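M64R (Myxoma virus, PDB 5CZ3) is a host-range protein of the poxvirus C7 family that probably lets the virus multiply in different cell types. Local coordinates at residues Y46-L51 with I88-I93; E62-H67 with Y104-R109. One frame throughout, in Å; residues are numbered along the deposited sequence.

How the contacts relate
Contact 1 lies in one sheet of the beta-sandwich; contact 2 sits at the end of two strands of the other. Their centres are about 17 Å apart. Contact 1 joins neighbouring strands 45-54 and 87-95 inside the antiparallel sheet, between strands 79-82 and 10-15. Contact 2 lies at the surface, where the loop entering strand 67-70 meets the loop leaving strand 99-104. The two meet through side chains. Ile66 CD1 packs 3.8 Å from Tyr89 CE1 and 4.1 Å from Leu51 CD2, and Tyr89 OH lies 4.1 Å from Pro65 CA. Along the chain the segments alternate: 46-51, 62-67, 88-93, then 104-109. Each contact joins segments with 36 residues between them.

Contact 1: residues Y46-L51 with I88-I93; sequences YITFIL and IYKVVI
Ile47, Phe49 and Leu51 pair through their backbones with Ile93, Val91 and Tyr89. The strands run antiparallel, at 168°, and six N-H...O=C bonds join the three pairs. The straightest is Phe49 N to Val91 O, 2.8 Å, at 174° to the hydrogen. CA-H...O contacts fill in between, such as Lys90 CA to Phe49 O at 3.3 Å.

Apolar packing dominates the face that carries Phe49. The Phe49 and Val91 side chains run alongside each other, with Phe49 CB 3.6 Å from Val91 CG1. Ile93 CD1 meets the edge of the Phe49 ring, 3.6 Å from Phe49 CE1. A chi1 of 61° turns Ile93 CG1 toward the partner strand, and the extended branch then carries CD1 to the ring. Leu39 of strand 34-40 and Met68 of strand 67-70 cover this face.

The other face is mixed and partly open to solvent. Val92 divides its two methyls: CG1 meets Tyr46 CD1 at 3.8 Å, and CG2 meets Thr48 OG1 at 3.6 Å. The Lys90 chain is fully extended, and its CE passes Thr48 CG2 at 3.8 Å. Ile50 is buried on this side, where it also touches Trp151.

The alternating pairs are those of a regular antiparallel sheet. One face packs on strands 34-40 and 67-70 of the second sheet, as in the core of a beta-sandwich, the fold of this C7-family protein.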
ATOM      1  N   TYR A  46       2.635  -3.562  17.176  1.00 47.29           N
ATOM      2  CA  TYR A  46       2.858  -4.199  15.888  1.00 44.37           C
ATOM      3  C   TYR A  46       1.810  -3.719  14.892  1.00 43.23           C
ATOM      4  O   TYR A  46       0.614  -3.753  15.178  1.00 43.67           O
ATOM      5  CB  TYR A  46       2.806  -5.724  16.014  1.00 42.51           C
ATOM      6  CG  TYR A  46       4.017  -6.340  16.677  1.00 43.15           C
ATOM      7  CD1 TYR A  46       5.134  -6.696  15.931  1.00 42.30           C
ATOM      8  CD2 TYR A  46       4.042  -6.575  18.045  1.00 45.09           C
ATOM      9  CE1 TYR A  46       6.242  -7.265  16.529  1.00 44.09           C
ATOM     10  CE2 TYR A  46       5.146  -7.144  18.652  1.00 46.71           C
ATOM     11  CZ  TYR A  46       6.244  -7.487  17.889  1.00 46.27           C
ATOM     12  OH  TYR A  46       7.347  -8.054  18.487  1.00 48.47           O
ATOM     13  N   ILE A  47       2.259  -3.267  13.728  1.00 42.39           N
ATOM     14  CA  ILE A  47       1.341  -2.820  12.690  1.00 41.92           C
ATOM     15  C   ILE A  47       1.342  -3.800  11.523  1.00 41.06           C
ATOM     16  O   ILE A  47       2.376  -4.039  10.900  1.00 40.52           O
ATOM     17  CB  ILE A  47       1.698  -1.413  12.185  1.00 42.90           C
ATOM     18  CG1 ILE A  47       1.683  -0.418  13.345  1.00 44.96           C
ATOM     19  CG2 ILE A  47       0.725  -0.972  11.104  1.00 42.28           C
ATOM     20  CD1 ILE A  47       2.111   0.975  12.957  1.00 46.78           C
ATOM     21  N   THR A  48       0.176  -4.371  11.240  1.00 41.51           N
ATOM     22  CA  THR A  48       0.043  -5.373  10.190  1.00 40.80           C
ATOM     23  C   THR A  48      -0.505  -4.764   8.904  1.00 42.12           C
ATOM     24  O   THR A  48      -1.574  -4.153   8.902  1.00 43.02           O
ATOM     25  CB  THR A  48      -0.880  -6.529  10.631  1.00 40.46           C
ATOM     26  OG1 THR A  48      -0.401  -7.090  11.859  1.00 41.04           O
ATOM     27  CG2 THR A  48      -0.924  -7.616   9.567  1.00 39.42           C
ATOM     28  N   PHE A  49       0.237  -4.926   7.814  1.00 43.47           N
ATOM     29  CA  PHE A  49      -0.217  -4.484   6.500  1.00 45.30           C
ATOM     30  C   PHE A  49      -0.590  -5.676   5.628  1.00 44.59           C
ATOM     31  O   PHE A  49       0.186  -6.621   5.496  1.00 46.11           O
ATOM     32  CB  PHE A  49       0.859  -3.663   5.785  1.00 46.91           C
ATOM     33  CG  PHE A  49       1.246  -2.399   6.495  1.00 49.95           C
ATOM     34  CD1 PHE A  49       2.206  -2.414   7.492  1.00 50.72           C
ATOM     35  CD2 PHE A  49       0.668  -1.190   6.145  1.00 51.80           C
ATOM     36  CE1 PHE A  49       2.570  -1.251   8.138  1.00 52.70           C
ATOM     37  CE2 PHE A  49       1.028  -0.024   6.789  1.00 53.87           C
ATOM     38  CZ  PHE A  49       1.980  -0.054   7.786  1.00 54.35           C
ATOM     39  N   ILE A  50      -1.774  -5.630   5.031  1.00 43.23           N
ATOM     40  CA  ILE A  50      -2.126  -6.591   3.995  1.00 41.24           C
ATOM     41  C   ILE A  50      -2.351  -5.854   2.682  1.00 41.00           C
ATOM     42  O   ILE A  50      -3.235  -5.005   2.576  1.00 42.38           O
ATOM     43  CB  ILE A  50      -3.373  -7.415   4.366  1.00 41.16           C
ATOM     44  CG1 ILE A  50      -3.022  -8.430   5.452  1.00 39.35           C
ATOM     45  CG2 ILE A  50      -3.920  -8.137   3.142  1.00 42.06           C
ATOM     46  CD1 ILE A  50      -4.147  -9.371   5.802  1.00 39.21           C
ATOM     47  N   LEU A  51      -1.525  -6.168   1.689  1.00 39.92           N
ATOM     48  CA  LEU A  51      -1.620  -5.536   0.379  1.00 39.43           C
ATOM     49  C   LEU A  51      -2.183  -6.513  -0.638  1.00 39.08           C
ATOM     50  O   LEU A  51      -1.609  -7.578  -0.870  1.00 38.14           O
ATOM     51  CB  LEU A  51      -0.253  -5.025  -0.089  1.00 38.79           C
ATOM     52  CG  LEU A  51       0.487  -3.983   0.757  1.00 38.68           C
ATOM     53  CD1 LEU A  51       1.288  -4.634   1.876  1.00 37.65           C
ATOM     54  CD2 LEU A  51       1.389  -3.126  -0.120  1.00 40.16           C
ATOM     55  N   ILE A  88      -1.131 -11.476  -2.923  1.00 46.50           N
ATOM     56  CA  ILE A  88      -1.432 -11.038  -1.566  1.00 45.46           C
ATOM     57  C   ILE A  88      -0.183 -10.951  -0.695  1.00 45.53           C
ATOM     58  O   ILE A  88       0.393 -11.968  -0.311  1.00 47.05           O
ATOM     59  CB  ILE A  88      -2.454 -11.977  -0.900  1.00 46.26           C
ATOM     60  CG1 ILE A  88      -3.741 -12.016  -1.725  1.00 47.06           C
ATOM     61  CG2 ILE A  88      -2.744 -11.526   0.521  1.00 45.63           C
ATOM     62  CD1 ILE A  88      -4.708 -13.096  -1.304  1.00 49.63           C
ATOM     63  N   TYR A  89       0.228  -9.724  -0.391  1.00 44.30           N
ATOM     64  CA  TYR A  89       1.374  -9.486   0.478  1.00 43.27           C
ATOM     65  C   TYR A  89       0.932  -9.233   1.917  1.00 40.92           C
ATOM     66  O   TYR A  89      -0.141  -8.679   2.160  1.00 40.14           O
ATOM     67  CB  TYR A  89       2.195  -8.293  -0.019  1.00 44.50           C
ATOM     68  CG  TYR A  89       2.859  -8.479  -1.367  1.00 47.57           C
ATOM     69  CD1 TYR A  89       2.172  -8.217  -2.545  1.00 49.02           C
ATOM     70  CD2 TYR A  89       4.181  -8.894  -1.459  1.00 48.95           C
ATOM     71  CE1 TYR A  89       2.780  -8.374  -3.777  1.00 50.43           C
ATOM     72  CE2 TYR A  89       4.798  -9.053  -2.686  1.00 50.36           C
ATOM     73  CZ  TYR A  89       4.092  -8.792  -3.841  1.00 51.45           C
ATOM     74  OH  TYR A  89       4.704  -8.952  -5.062  1.00 54.72           O
ATOM     75  N   LYS A  90       1.767  -9.637   2.867  1.00 40.69           N
ATOM     76  CA  LYS A  90       1.518  -9.349   4.274  1.00 41.20           C
ATOM     77  C   LYS A  90       2.824  -9.010   4.978  1.00 43.64           C
ATOM     78  O   LYS A  90       3.771  -9.795   4.957  1.00 42.76           O
ATOM     79  CB  LYS A  90       0.839 -10.533   4.967  1.00 40.93           C
ATOM     80  CG  LYS A  90       0.589 -10.310   6.455  1.00 40.37           C
ATOM     81  CD  LYS A  90      -0.191 -11.460   7.077  1.00 41.06           C
ATOM     82  CE  LYS A  90      -0.424 -11.230   8.565  1.00 41.34           C
ATOM     83  NZ  LYS A  90      -1.245 -12.311   9.181  1.00 43.31           N
ATOM     84  N   VAL A  91       2.877  -7.834   5.594  1.00 47.26           N
ATOM     85  CA  VAL A  91       4.065  -7.432   6.329  1.00 51.65           C
ATOM     86  C   VAL A  91       3.682  -6.904   7.711  1.00 55.07           C
ATOM     87  O   VAL A  91       2.665  -6.231   7.878  1.00 55.63           O
ATOM     88  CB  VAL A  91       4.888  -6.369   5.547  1.00 45.77           C
ATOM     89  CG1 VAL A  91       4.090  -5.096   5.337  1.00 45.35           C
ATOM     90  CG2 VAL A  91       6.199  -6.070   6.257  1.00 46.69           C
ATOM     91  N   VAL A  92       4.492  -7.248   8.705  1.00 24.40           N
ATOM     92  CA  VAL A  92       4.281  -6.783  10.066  1.00 27.41           C
ATOM     93  C   VAL A  92       5.518  -6.043  10.552  1.00 29.24           C
ATOM     94  O   VAL A  92       6.624  -6.583  10.530  1.00 38.57           O
ATOM     95  CB  VAL A  92       3.960  -7.948  11.022  1.00 27.97           C
ATOM     96  CG1 VAL A  92       3.903  -7.457  12.460  1.00 28.25           C
ATOM     97  CG2 VAL A  92       2.648  -8.617  10.624  1.00 27.94           C
ATOM     98  N   ILE A  93       5.330  -4.798  10.974  1.00 57.27           N
ATOM     99  CA  ILE A  93       6.430  -4.002  11.499  1.00 53.83           C
ATOM    100  C   ILE A  93       6.234  -3.742  12.983  1.00 53.76           C
ATOM    101  O   ILE A  93       5.112  -3.772  13.487  1.00 52.57           O
ATOM    102  CB  ILE A  93       6.565  -2.657  10.765  1.00 51.51           C
ATOM    103  CG1 ILE A  93       5.290  -1.829  10.934  1.00 49.39           C
ATOM    104  CG2 ILE A  93       6.865  -2.882   9.294  1.00 50.19           C
ATOM    105  CD1 ILE A  93       5.371  -0.448  10.323  1.00 48.56           C
TER

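Contact 2: residues E62-H67 with Y104-R109; sequences EAKPIH and YSDVER
His67 and Tyr104 bury the most surface here, followed by Lys64. His67 and Tyr104 form an antiparallel hydrogen-bonded pair. His67 N gives a bond of 2.9 Å to Tyr104 O, and Tyr104 N returns one of 3.0 Å to His67 O. In the second bond the Tyr104 N-H comes in well out of the plane of the His67 carbonyl. A chi1 of 60° swings the Tyr104 ring across to His67. His67 CB lies over one ring face in a CH-pi contact, 3.8 Å from the centroid. The imidazole is turned 42° from the phenol plane.

Lys64 reaches Asp106 with an extended chain, and the two side chains cross at about a right angle. Its NZ meets the syn lone pair of Asp106 OD1 at 2.7 Å in a salt bridge. NZ also bonds to Asp31 O. Asp106 OD2 takes a bond of 2.6 Å from Ser105 OG, which approaches from above the carboxylate plane, and also bonds to Ser32 OG.

Both carboxylate oxygens are therefore gripped, which should fix the rotation of Asp106. The lysine and the hydroxyls would be expected to favour its ionised form. The loop after strand 99-104 is thus tied to the segment leading into strand 67-70 by charge as well as backbone.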
ATOM      1  N   GLU A  62       5.708  -9.148 -16.835  1.00 75.37           N
ATOM      2  CA  GLU A  62       5.790  -9.680 -15.481  1.00 76.21           C
ATOM      3  C   GLU A  62       5.497  -8.577 -14.470  1.00 72.59           C
ATOM      4  O   GLU A  62       5.707  -7.396 -14.750  1.00 71.04           O
ATOM      5  CB  GLU A  62       7.168 -10.290 -15.218  1.00 80.06           C
ATOM      6  CG  GLU A  62       8.329  -9.364 -15.541  1.00 81.85           C
ATOM      7  CD  GLU A  62       9.674  -9.974 -15.200  1.00 86.29           C
ATOM      8  OE1 GLU A  62       9.702 -11.133 -14.733  1.00 89.14           O
ATOM      9  OE2 GLU A  62      10.703  -9.296 -15.399  1.00 89.47           O
ATOM     10  N   ALA A  63       5.011  -8.966 -13.297  1.00 64.62           N
ATOM     11  CA  ALA A  63       4.710  -8.006 -12.243  1.00 51.38           C
ATOM     12  C   ALA A  63       5.926  -7.782 -11.352  1.00 60.22           C
ATOM     13  O   ALA A  63       6.498  -8.732 -10.818  1.00 63.68           O
ATOM     14  CB  ALA A  63       3.524  -8.478 -11.417  1.00 52.30           C
ATOM     15  N   LYS A  64       6.317  -6.520 -11.201  1.00 56.65           N
ATOM     16  CA  LYS A  64       7.436  -6.151 -10.340  1.00 55.70           C
ATOM     17  C   LYS A  64       7.140  -6.528  -8.891  1.00 57.03           C
ATOM     18  O   LYS A  64       5.978  -6.657  -8.510  1.00 59.39           O
ATOM     19  CB  LYS A  64       7.720  -4.650 -10.449  1.00 53.55           C
ATOM     20  CG  LYS A  64       7.843  -4.135 -11.876  1.00 53.60           C
ATOM     21  CD  LYS A  64       8.164  -2.649 -11.900  1.00 53.39           C
ATOM     22  CE  LYS A  64       8.037  -2.078 -13.303  1.00 55.03           C
ATOM     23  NZ  LYS A  64       8.247  -0.603 -13.330  1.00 54.99           N
ATOM     24  N   PRO A  65       8.186  -6.715  -8.074  1.00 56.97           N
ATOM     25  CA  PRO A  65       7.917  -6.977  -6.657  1.00 56.71           C
ATOM     26  C   PRO A  65       7.521  -5.703  -5.919  1.00 53.03           C
ATOM     27  O   PRO A  65       7.788  -4.607  -6.412  1.00 51.36           O
ATOM     28  CB  PRO A  65       9.256  -7.515  -6.130  1.00 59.32           C
ATOM     29  CG  PRO A  65      10.111  -7.760  -7.347  1.00 61.21           C
ATOM     30  CD  PRO A  65       9.618  -6.816  -8.390  1.00 58.61           C
ATOM     31  N   ILE A  66       6.884  -5.845  -4.761  1.00 52.63           N
ATOM     32  CA  ILE A  66       6.642  -4.702  -3.890  1.00 50.95           C
ATOM     33  C   ILE A  66       7.706  -4.664  -2.805  1.00 51.60           C
ATOM     34  O   ILE A  66       7.917  -5.650  -2.099  1.00 52.90           O
ATOM     35  CB  ILE A  66       5.252  -4.750  -3.226  1.00 51.32           C
ATOM     36  CG1 ILE A  66       4.147  -4.746  -4.281  1.00 51.02           C
ATOM     37  CG2 ILE A  66       5.082  -3.577  -2.270  1.00 50.02           C
ATOM     38  CD1 ILE A  66       2.754  -4.610  -3.707  1.00 48.56           C
ATOM     39  N   HIS A  67       8.384  -3.530  -2.679  1.00 51.01           N
ATOM     40  CA  HIS A  67       9.384  -3.365  -1.634  1.00 52.11           C
ATOM     41  C   HIS A  67       8.913  -2.344  -0.606  1.00 50.91           C
ATOM     42  O   HIS A  67       7.930  -1.636  -0.827  1.00 49.50           O
ATOM     43  CB  HIS A  67      10.725  -2.942  -2.234  1.00 53.14           C
ATOM     44  CG  HIS A  67      11.251  -3.892  -3.263  1.00 54.91           C
ATOM     45  ND1 HIS A  67      11.334  -3.570  -4.600  1.00 54.48           N
ATOM     46  CD2 HIS A  67      11.714  -5.160  -3.151  1.00 57.11           C
ATOM     47  CE1 HIS A  67      11.829  -4.596  -5.268  1.00 56.16           C
ATOM     48  NE2 HIS A  67      12.067  -5.574  -4.412  1.00 57.71           N
ATOM     49  N   TYR A 104       7.108   0.700  -2.535  1.00 44.88           N
ATOM     50  CA  TYR A 104       7.561   1.102  -3.863  1.00 45.23           C
ATOM     51  C   TYR A 104       7.903  -0.081  -4.759  1.00 46.01           C
ATOM     52  O   TYR A 104       8.353  -1.127  -4.291  1.00 46.54           O
ATOM     53  CB  TYR A 104       8.780   2.025  -3.750  1.00 46.35           C
ATOM     54  CG  TYR A 104       9.976   1.403  -3.061  1.00 47.09           C
ATOM     55  CD1 TYR A 104      10.070   1.376  -1.675  1.00 46.54           C
ATOM     56  CD2 TYR A 104      11.019   0.853  -3.798  1.00 48.37           C
ATOM     57  CE1 TYR A 104      11.164   0.812  -1.041  1.00 47.67           C
ATOM     58  CE2 TYR A 104      12.116   0.286  -3.172  1.00 49.69           C
ATOM     59  CZ  TYR A 104      12.183   0.270  -1.795  1.00 49.56           C
ATOM     60  OH  TYR A 104      13.272  -0.291  -1.167  1.00 51.82           O
ATOM     61  N   SER A 105       7.686   0.101  -6.057  1.00 46.18           N
ATOM     62  CA  SER A 105       8.070  -0.888  -7.055  1.00 46.37           C
ATOM     63  C   SER A 105       9.266  -0.387  -7.852  1.00 48.53           C
ATOM     64  O   SER A 105       9.971  -1.168  -8.490  1.00 50.03           O
ATOM     65  CB  SER A 105       6.902  -1.194  -7.994  1.00 45.92           C
ATOM     66  OG  SER A 105       6.503  -0.037  -8.710  1.00 48.53           O
ATOM     67  N   ASP A 106       9.488   0.923  -7.809  1.00 48.61           N
ATOM     68  CA  ASP A 106      10.554   1.546  -8.585  1.00 49.78           C
ATOM     69  C   ASP A 106      11.319   2.587  -7.771  1.00 50.38           C
ATOM     70  O   ASP A 106      10.852   3.044  -6.727  1.00 48.49           O
ATOM     71  CB  ASP A 106       9.981   2.190  -9.850  1.00 49.26           C
ATOM     72  CG  ASP A 106       9.235   1.198 -10.720  1.00 48.19           C
ATOM     73  OD1 ASP A 106       9.879   0.555 -11.574  1.00 49.76           O
ATOM     74  OD2 ASP A 106       8.004   1.060 -10.550  1.00 46.12           O
ATOM     75  N   VAL A 107      12.497   2.957  -8.266  1.00 53.49           N
ATOM     76  CA  VAL A 107      13.364   3.917  -7.591  1.00 56.21           C
ATOM     77  C   VAL A 107      13.278   5.290  -8.255  1.00 58.98           C
ATOM     78  O   VAL A 107      13.426   6.322  -7.597  1.00 58.37           O
ATOM     79  CB  VAL A 107      14.831   3.437  -7.591  1.00 58.92           C
ATOM     80  CG2 VAL A 107      14.923   2.023  -7.038  1.00 57.96           C
ATOM     81  N   GLU A 108      13.030   5.289  -9.562  1.00 69.45           N
ATOM     82  CA  GLU A 108      12.942   6.519 -10.341  1.00 72.90           C
ATOM     83  C   GLU A 108      11.863   7.445  -9.805  1.00 70.14           C
ATOM     84  O   GLU A 108      10.762   7.008  -9.471  1.00 66.15           O
ATOM     85  CB  GLU A 108      12.670   6.203 -11.814  1.00 75.15           C
ATOM     86  CG  GLU A 108      13.742   5.358 -12.482  1.00 79.16           C
ATOM     87  CD  GLU A 108      13.577   3.873 -12.211  1.00 78.69           C
ATOM     88  OE1 GLU A 108      12.789   3.512 -11.310  1.00 75.06           O
ATOM     89  OE2 GLU A 108      14.235   3.066 -12.901  1.00 82.96           O
ATOM     90  N   ARG A 109      12.166   8.731  -9.708  1.00 72.72           N
ATOM     91  CA  ARG A 109      11.238   9.722  -9.190  1.00 71.18           C
ATOM     92  C   ARG A 109      10.041   9.902 -10.078  1.00 67.51           C
ATOM     93  O   ARG A 109       8.985  10.259  -9.646  1.00 65.37           O
ATOM     94  CB  ARG A 109      11.926  11.068  -8.982  1.00 76.67           C
ATOM     95  CG  ARG A 109      12.984  11.038  -7.913  1.00 80.86           C
ATOM     96  CD  ARG A 109      12.724  12.003  -6.775  1.00 90.05           C
ATOM     97  NE  ARG A 109      13.306  11.502  -5.536  1.00 94.96           N
ATOM     98  CZ  ARG A 109      12.648  11.384  -4.389  1.00 94.16           C
ATOM     99  NH2 ARG A 109      13.251  10.909  -3.321  1.00 96.43           N
TER